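Local atomic coordinates of putative lipoprotein (Bacteroides ovatus, PDB entry 3OQQ), a protein that is of unknown function but is a putative, probably extracellular, largely beta-sheet lipoprotein that binds calcium ions. Residues Asn148-Tyr154 with Leu180-Gly186; Met284-Gln289 with His394-Arg398. One frame throughout, in Å; residues are numbered along the deposited sequence.

Interaction 1: Asn148-Tyr154 with Leu180-Gly186. With CA (calcium ion), chain B; CA (calcium ion), chain C.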
loop_
_atom_site.group_PDB
_atom_site.type_symbol
_atom_site.label_atom_id
_atom_site.label_comp_id
_atom_site.label_asym_id
_atom_site.label_seq_id
_atom_site.Cartn_x
_atom_site.Cartn_y
_atom_site.Cartn_z
ATOM N N ASN A 148 -2.165 11.024 -12.270
ATOM C CA ASN A 148 -2.697 11.547 -11.002
ATOM C C ASN A 148 -4.213 11.349 -10.938
ATOM O O ASN A 148 -4.867 11.933 -10.081
ATOM C CB ASN A 148 -2.326 13.021 -10.821
ATOM C CG ASN A 148 -3.018 13.881 -11.845
ATOM O OD1 ASN A 148 -3.858 13.389 -12.594
ATOM N ND2 ASN A 148 -2.723 15.164 -11.878
ATOM N N ASP A 149 -4.775 10.561 -11.879
ATOM C CA ASP A 149 -6.232 10.335 -11.994
ATOM C C ASP A 149 -6.822 9.804 -10.708
ATOM O O ASP A 149 -7.929 10.213 -10.336
ATOM C CB ASP A 149 -6.549 9.454 -13.193
ATOM C CG ASP A 149 -5.996 10.099 -14.468
ATOM O OD1 ASP A 149 -5.576 11.298 -14.407
ATOM O OD2 ASP A 149 -5.950 9.415 -15.502
ATOM N N VAL A 150 -6.068 8.935 -10.007
ATOM C CA VAL A 150 -6.355 8.465 -8.657
ATOM C C VAL A 150 -5.002 8.357 -7.966
ATOM O O VAL A 150 -4.084 7.691 -8.459
ATOM C CB VAL A 150 -7.207 7.174 -8.469
ATOM C CG1 VAL A 150 -7.522 6.960 -6.982
ATOM C CG2 VAL A 150 -8.511 7.223 -9.270
ATOM N N VAL A 151 -4.844 9.092 -6.877
ATOM C CA VAL A 151 -3.569 9.054 -6.145
ATOM C C VAL A 151 -3.943 8.701 -4.734
ATOM O O VAL A 151 -4.747 9.406 -4.116
ATOM C CB VAL A 151 -2.728 10.349 -6.248
ATOM C CG1 VAL A 151 -1.398 10.227 -5.510
ATOM C CG2 VAL A 151 -2.496 10.759 -7.699
ATOM N N PHE A 152 -3.451 7.566 -4.254
ATOM C CA PHE A 152 -3.734 7.194 -2.878
ATOM C C PHE A 152 -2.562 6.586 -2.211
ATOM O O PHE A 152 -1.844 5.814 -2.818
ATOM C CB PHE A 152 -4.941 6.261 -2.759
ATOM C CG PHE A 152 -4.863 4.899 -3.403
ATOM C CD1 PHE A 152 -5.278 4.710 -4.722
ATOM C CD2 PHE A 152 -4.510 3.778 -2.655
ATOM C CE1 PHE A 152 -5.303 3.442 -5.286
ATOM C CE2 PHE A 152 -4.517 2.509 -3.231
ATOM C CZ PHE A 152 -4.940 2.350 -4.539
ATOM N N GLU A 153 -2.392 6.903 -0.943
ATOM C CA GLU A 153 -1.348 6.314 -0.104
ATOM C C GLU A 153 -1.872 5.102 0.588
ATOM O O GLU A 153 -3.043 5.049 0.966
ATOM C CB GLU A 153 -0.857 7.309 0.961
ATOM C CG GLU A 153 -0.571 8.694 0.424
ATOM C CD GLU A 153 0.053 9.666 1.406
ATOM O OE1 GLU A 153 -0.076 9.441 2.632
ATOM O OE2 GLU A 153 0.687 10.644 0.942
ATOM N N TYR A 154 -1.015 4.139 0.816
ATOM C CA TYR A 154 -1.471 2.973 1.553
ATOM C C TYR A 154 -0.485 2.648 2.615
ATOM O O TYR A 154 0.695 2.978 2.496
ATOM C CB TYR A 154 -1.697 1.749 0.645
ATOM C CG TYR A 154 -0.416 1.100 0.170
ATOM C CD1 TYR A 154 0.201 0.097 0.919
ATOM C CD2 TYR A 154 0.193 1.498 -1.017
ATOM C CE1 TYR A 154 1.361 -0.525 0.477
ATOM C CE2 TYR A 154 1.348 0.865 -1.480
ATOM C CZ TYR A 154 1.948 -0.116 -0.707
ATOM O OH TYR A 154 3.098 -0.733 -1.126
ATOM N N LEU A 180 -5.960 3.121 3.555
ATOM C CA LEU A 180 -6.012 3.641 2.187
ATOM C C LEU A 180 -6.427 5.089 2.306
ATOM O O LEU A 180 -7.530 5.373 2.822
ATOM C CB LEU A 180 -7.005 2.851 1.308
ATOM C CG LEU A 180 -6.774 1.349 1.104
ATOM C CD1 LEU A 180 -7.967 0.722 0.432
ATOM C CD2 LEU A 180 -5.502 1.077 0.302
ATOM N N ASP A 181 -5.516 6.008 1.941
ATOM C CA ASP A 181 -5.746 7.453 2.080
ATOM C C ASP A 181 -5.783 8.129 0.742
ATOM O O ASP A 181 -4.783 8.082 0.033
ATOM C CB ASP A 181 -4.638 8.097 2.952
ATOM C CG ASP A 181 -4.560 7.522 4.345
ATOM O OD1 ASP A 181 -5.598 6.976 4.831
ATOM O OD2 ASP A 181 -3.468 7.564 4.938
ATOM N N VAL A 182 -6.912 8.791 0.409
ATOM C CA VAL A 182 -7.077 9.498 -0.868
ATOM C C VAL A 182 -6.275 10.797 -0.857
ATOM O O VAL A 182 -6.616 11.743 -0.145
ATOM C CB VAL A 182 -8.553 9.781 -1.245
ATOM C CG1 VAL A 182 -8.642 10.365 -2.661
ATOM C CG2 VAL A 182 -9.405 8.531 -1.127
ATOM N N ARG A 183 -5.271 10.875 -1.717
ATOM C CA ARG A 183 -4.470 12.072 -1.810
ATOM C C ARG A 183 -5.016 12.987 -2.914
ATOM O O ARG A 183 -5.078 14.191 -2.716
ATOM C CB ARG A 183 -2.986 11.675 -1.997
ATOM C CG ARG A 183 -2.199 12.496 -2.952
ATOM C CD ARG A 183 -0.906 12.995 -2.380
ATOM N NE ARG A 183 0.063 11.999 -1.901
ATOM C CZ ARG A 183 1.136 11.596 -2.581
ATOM N NH1 ARG A 183 1.342 12.022 -3.833
ATOM N NH2 ARG A 183 2.018 10.773 -2.015
ATOM N N ALA A 184 -5.422 12.437 -4.061
ATOM C CA ALA A 184 -5.937 13.252 -5.165
ATOM C C ALA A 184 -6.767 12.419 -6.126
ATOM O O ALA A 184 -6.538 11.210 -6.242
ATOM C CB ALA A 184 -4.771 13.896 -5.936
ATOM N N VAL A 185 -7.645 13.104 -6.901
ATOM C CA VAL A 185 -8.446 12.500 -7.964
ATOM C C VAL A 185 -8.352 13.450 -9.173
ATOM O O VAL A 185 -9.110 14.406 -9.274
ATOM C CB VAL A 185 -9.905 12.144 -7.563
ATOM C CG1 VAL A 185 -10.620 11.406 -8.693
ATOM C CG2 VAL A 185 -9.948 11.313 -6.281
ATOM N N GLY A 186 -7.366 13.202 -10.037
ATOM C CA GLY A 186 -7.126 14.010 -11.229
ATOM C C GLY A 186 -7.918 13.550 -12.431
ATOM O O GLY A 186 -7.419 13.544 -13.545
HETATM CA CA CA B . -5.272 13.761 -14.488
HETATM CA CA CA C . -4.522 11.026 -16.814
HETATM O O HOH W 1 -5.957 12.896 -16.924
HETATM O O HOH W 2 -6.336 10.510 -18.270
HETATM O O HOH W 3 -3.189 11.899 -18.633
#

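Interaction 2: Met284-Gln289 with His394-Arg398. With CA (calcium ion), chain B; ACT (acetate ion), chain F.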
loop_
_atom_site.group_PDB
_atom_site.type_symbol
_atom_site.label_atom_id
_atom_site.label_comp_id
_atom_site.label_asym_id
_atom_site.label_seq_id
_atom_site.Cartn_x
_atom_site.Cartn_y
_atom_site.Cartn_z
HETATM N N MSE A 284 -11.176 19.497 -10.527
HETATM C CA MSE A 284 -11.005 18.143 -9.995
HETATM C C MSE A 284 -10.450 18.230 -8.549
HETATM O O MSE A 284 -10.699 19.241 -7.883
HETATM C CB MSE A 284 -10.172 17.260 -10.949
HETATM C CG MSE A 284 -10.941 16.951 -12.269
HETATM SE SE MSE A 284 -9.775 16.328 -13.680
HETATM C CE MSE A 284 -9.376 17.981 -14.410
ATOM N N PHE A 285 -9.730 17.199 -8.049
ATOM C CA PHE A 285 -9.365 17.145 -6.639
ATOM C C PHE A 285 -7.863 17.041 -6.344
ATOM O O PHE A 285 -7.261 15.983 -6.548
ATOM C CB PHE A 285 -10.111 15.949 -5.970
ATOM C CG PHE A 285 -9.943 15.863 -4.461
ATOM C CD1 PHE A 285 -10.439 16.865 -3.629
ATOM C CD2 PHE A 285 -9.314 14.772 -3.877
ATOM C CE1 PHE A 285 -10.275 16.793 -2.257
ATOM C CE2 PHE A 285 -9.173 14.688 -2.492
ATOM C CZ PHE A 285 -9.649 15.702 -1.690
ATOM N N GLN A 286 -7.305 18.117 -5.705
ATOM C CA GLN A 286 -5.901 18.234 -5.277
ATOM C C GLN A 286 -4.925 18.071 -6.460
ATOM O O GLN A 286 -3.864 17.488 -6.272
ATOM C CB GLN A 286 -5.580 17.211 -4.155
ATOM C CG GLN A 286 -6.514 17.276 -2.902
ATOM C CD GLN A 286 -6.493 18.637 -2.205
ATOM O OE1 GLN A 286 -6.882 19.658 -2.758
ATOM N NE2 GLN A 286 -6.080 18.685 -0.958
ATOM N N VAL A 287 -5.281 18.568 -7.673
ATOM C CA VAL A 287 -4.418 18.429 -8.878
ATOM C C VAL A 287 -4.221 19.766 -9.668
ATOM O O VAL A 287 -3.358 19.856 -10.559
ATOM C CB VAL A 287 -4.925 17.299 -9.845
ATOM C CG1 VAL A 287 -4.906 15.936 -9.169
ATOM C CG2 VAL A 287 -6.310 17.596 -10.453
ATOM N N THR A 288 -5.053 20.768 -9.415
ATOM C CA THR A 288 -4.972 21.984 -10.227
ATOM C C THR A 288 -4.329 23.108 -9.421
ATOM O O THR A 288 -4.811 23.450 -8.334
ATOM C CB THR A 288 -6.376 22.376 -10.792
ATOM O OG1 THR A 288 -6.936 21.292 -11.563
ATOM C CG2 THR A 288 -6.333 23.629 -11.651
ATOM N N GLN A 289 -3.243 23.698 -9.980
ATOM C CA GLN A 289 -2.540 24.784 -9.325
ATOM C C GLN A 289 -3.499 25.957 -9.070
ATOM O O GLN A 289 -4.214 26.388 -9.989
ATOM C CB GLN A 289 -1.315 25.228 -10.123
ATOM C CG GLN A 289 -0.468 26.225 -9.328
ATOM C CD GLN A 289 0.837 26.523 -9.983
ATOM O OE1 GLN A 289 1.258 25.862 -10.935
ATOM N NE2 GLN A 289 1.508 27.521 -9.464
ATOM N N HIS A 394 2.621 13.667 -6.532
ATOM C CA HIS A 394 1.954 13.487 -7.821
ATOM C C HIS A 394 2.078 14.774 -8.660
ATOM O O HIS A 394 2.359 15.861 -8.137
ATOM C CB HIS A 394 0.480 13.055 -7.650
ATOM C CG HIS A 394 -0.360 14.067 -6.932
ATOM N ND1 HIS A 394 -0.292 14.207 -5.563
ATOM C CD2 HIS A 394 -1.222 14.992 -7.428
ATOM C CE1 HIS A 394 -1.134 15.189 -5.253
ATOM N NE2 HIS A 394 -1.740 15.669 -6.339
ATOM N N ALA A 395 1.852 14.637 -9.965
ATOM C CA ALA A 395 1.921 15.730 -10.929
ATOM C C ALA A 395 0.689 16.603 -10.920
ATOM O O ALA A 395 -0.425 16.125 -10.657
ATOM C CB ALA A 395 2.084 15.158 -12.331
ATOM N N TYR A 396 0.877 17.875 -11.329
ATOM C CA TYR A 396 -0.225 18.818 -11.566
ATOM C C TYR A 396 -1.014 18.296 -12.764
ATOM O O TYR A 396 -0.450 17.567 -13.585
ATOM C CB TYR A 396 0.308 20.238 -11.861
ATOM C CG TYR A 396 0.673 21.027 -10.629
ATOM C CD1 TYR A 396 -0.312 21.525 -9.781
ATOM C CD2 TYR A 396 1.996 21.347 -10.351
ATOM C CE1 TYR A 396 0.019 22.244 -8.637
ATOM C CE2 TYR A 396 2.337 22.086 -9.223
ATOM C CZ TYR A 396 1.342 22.521 -8.359
ATOM O OH TYR A 396 1.659 23.248 -7.242
ATOM N N GLU A 397 -2.309 18.624 -12.847
ATOM C CA GLU A 397 -3.176 18.158 -13.930
ATOM C C GLU A 397 -2.594 18.474 -15.305
ATOM O O GLU A 397 -2.136 19.600 -15.548
ATOM C CB GLU A 397 -4.584 18.753 -13.798
ATOM C CG GLU A 397 -5.647 18.006 -14.610
ATOM C CD GLU A 397 -5.750 16.497 -14.475
ATOM O OE1 GLU A 397 -5.279 15.938 -13.456
ATOM O OE2 GLU A 397 -6.332 15.867 -15.386
ATOM N N ARG A 398 -2.609 17.449 -16.201
ATOM C CA ARG A 398 -2.139 17.475 -17.596
ATOM C C ARG A 398 -0.620 17.700 -17.722
ATOM O O ARG A 398 -0.128 17.891 -18.833
ATOM C CB ARG A 398 -2.912 18.506 -18.438
ATOM C CG ARG A 398 -4.331 18.027 -18.827
ATOM C CD ARG A 398 -5.120 19.116 -19.552
ATOM N NE ARG A 398 -5.236 20.332 -18.738
ATOM C CZ ARG A 398 -6.196 20.558 -17.841
ATOM N NH1 ARG A 398 -7.170 19.671 -17.655
ATOM N NH2 ARG A 398 -6.198 21.681 -17.133
HETATM CA CA CA B . -5.272 13.761 -14.488
HETATM C C ACT F . 4.819 24.637 -7.353
HETATM O O ACT F . 4.355 23.499 -7.028
HETATM O OXT ACT F . 5.849 25.148 -6.812
HETATM C CH3 ACT F . 4.113 25.418 -8.437
HETATM O O HOH W 4 -7.478 21.643 -14.185
HETATM O O HOH W 1 -5.957 12.896 -16.924
#

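Interaction 1: Asn148-Tyr154 with Leu180-Gly186
V151 and A184, like E153 and D181, form antiparallel hydrogen-bonded pairs between strands 150-161 and 173-184; F152 with V182 and Y154 with L180 are the non-hydrogen-bonded pairs. V151 N donates to A184 O over 2.8 Å. V151 O takes two donors on one face of its plane, R183 N at 2.9 Å and A184 N at 3.1 Å.

Side-chain charge meets where R183 grips E153 side-on: NE lies 3.2 Å from OE2, and NH2 turns to the same oxygen. OE2 lies in the guanidinium plane and is approached on its anti side, with carboxylate and guanidinium 90° apart. Beyond this pair, R183 has T392 and H394 as further partners, and D181 forms a salt bridge with R300.

The two strands make a beta hairpin inside the protein, and R183 with A184, both facing V151, form a classic beta bulge that shifts the register by one.

Apolar contacts occupy both faces. On the face of V151 and E153, V151 CG1, anti to the backbone N (chi1 -178°), rests 3.5 Å from R183 CG. An alanine in place of R183 would probably leave the E153 carboxylate without its cationic mate and take the arginine chain from beside V151 CG1. On the other face, L180 CD2 touches F152 CE2 at 3.9 Å and also reaches Y154 CB, while L193 of strand 190-198 packs over F152, L180 and V182.

Metal bonds gather where the strands run out into loops. D149 OD1 bridges two calcium ions, 2.5 Å from the one that G186 O also binds and 2.6 Å from the other, which D149 grips with both carboxylate oxygens; D133 is another polar partner of this carboxylate. E397 joins the site of G186, E132 serves the second ion, and D146 reaches both.

Interaction 2: Met284-Gln289 with His394-Arg398
Y396 lays its ring against Q289, with CE1 3.6 Å from CB and the Q289 amide oxygen OE1 over one face, offset toward the rim; amide and ring planes differ by 26°. At the ring's edge, Y396 OH donates a hydrogen bond to an acetate ion, probably from the crystallisation liquor.

Two hydrogen bonds to backbone carbonyls join the segments. H394 NE2 gives its proton to Q286 O at 2.8 Å, almost straight (171°), with the oxygen in the imidazole plane and the donor nearly on the carbonyl axis. H394 ND1 is bonded to R183 NH1, so both ring nitrogens are engaged and the ring's rotation is fixed. E397 N donates to V287 O, also at 2.8 Å, while the CA of Y396 makes a longer contact with the same oxygen.

E397 puts CG anti to its backbone N (chi1 -162°) and then bends at chi2, which carries the carboxylate back to a calcium ion. OE1 binds the metal at 2.4 Å and OE2 at 2.5 Å; D146, N148, D149 and G186 complete the protein's share of the site. V287 lies alongside the E397 chain, its CG2 3.6 Å from OE1. The selenomethionine side chain at M284 crosses that of E397 at about a right angle and brings CE to 3.7 Å from E397 CG. Near the solvent side, a water links T288 OG1 with R398 NH2; T288 OG1 is also hydrogen-bonded to D283 O.

With an arginine nitrogen at ND1 and a carbonyl at NE2, H394 is likely to be neutral with its proton on NE2, whereas the E397 carboxylate, chelating calcium, probably stays ionised.

Interaction 1 lies deep in the chain, with every touching residue buried, whereas interaction 2 is partly buried, its centre about 21 Å from that of the chain, against about 11 Å for interaction 1. The first joins neighbouring strands of a hairpin by backbone pairing broken once by a bulge; the second brings together two loop-like segments over a hundred residues apart, through two hydrogen bonds to single carbonyls and packed side chains. They meet at one calcium ion, where 148-154 and 180-186 bring N148, D149 and G186 and 394-398 brings E397. A probable hydrogen bond from V185 N to F285 O also ties the hairpin to 284-289.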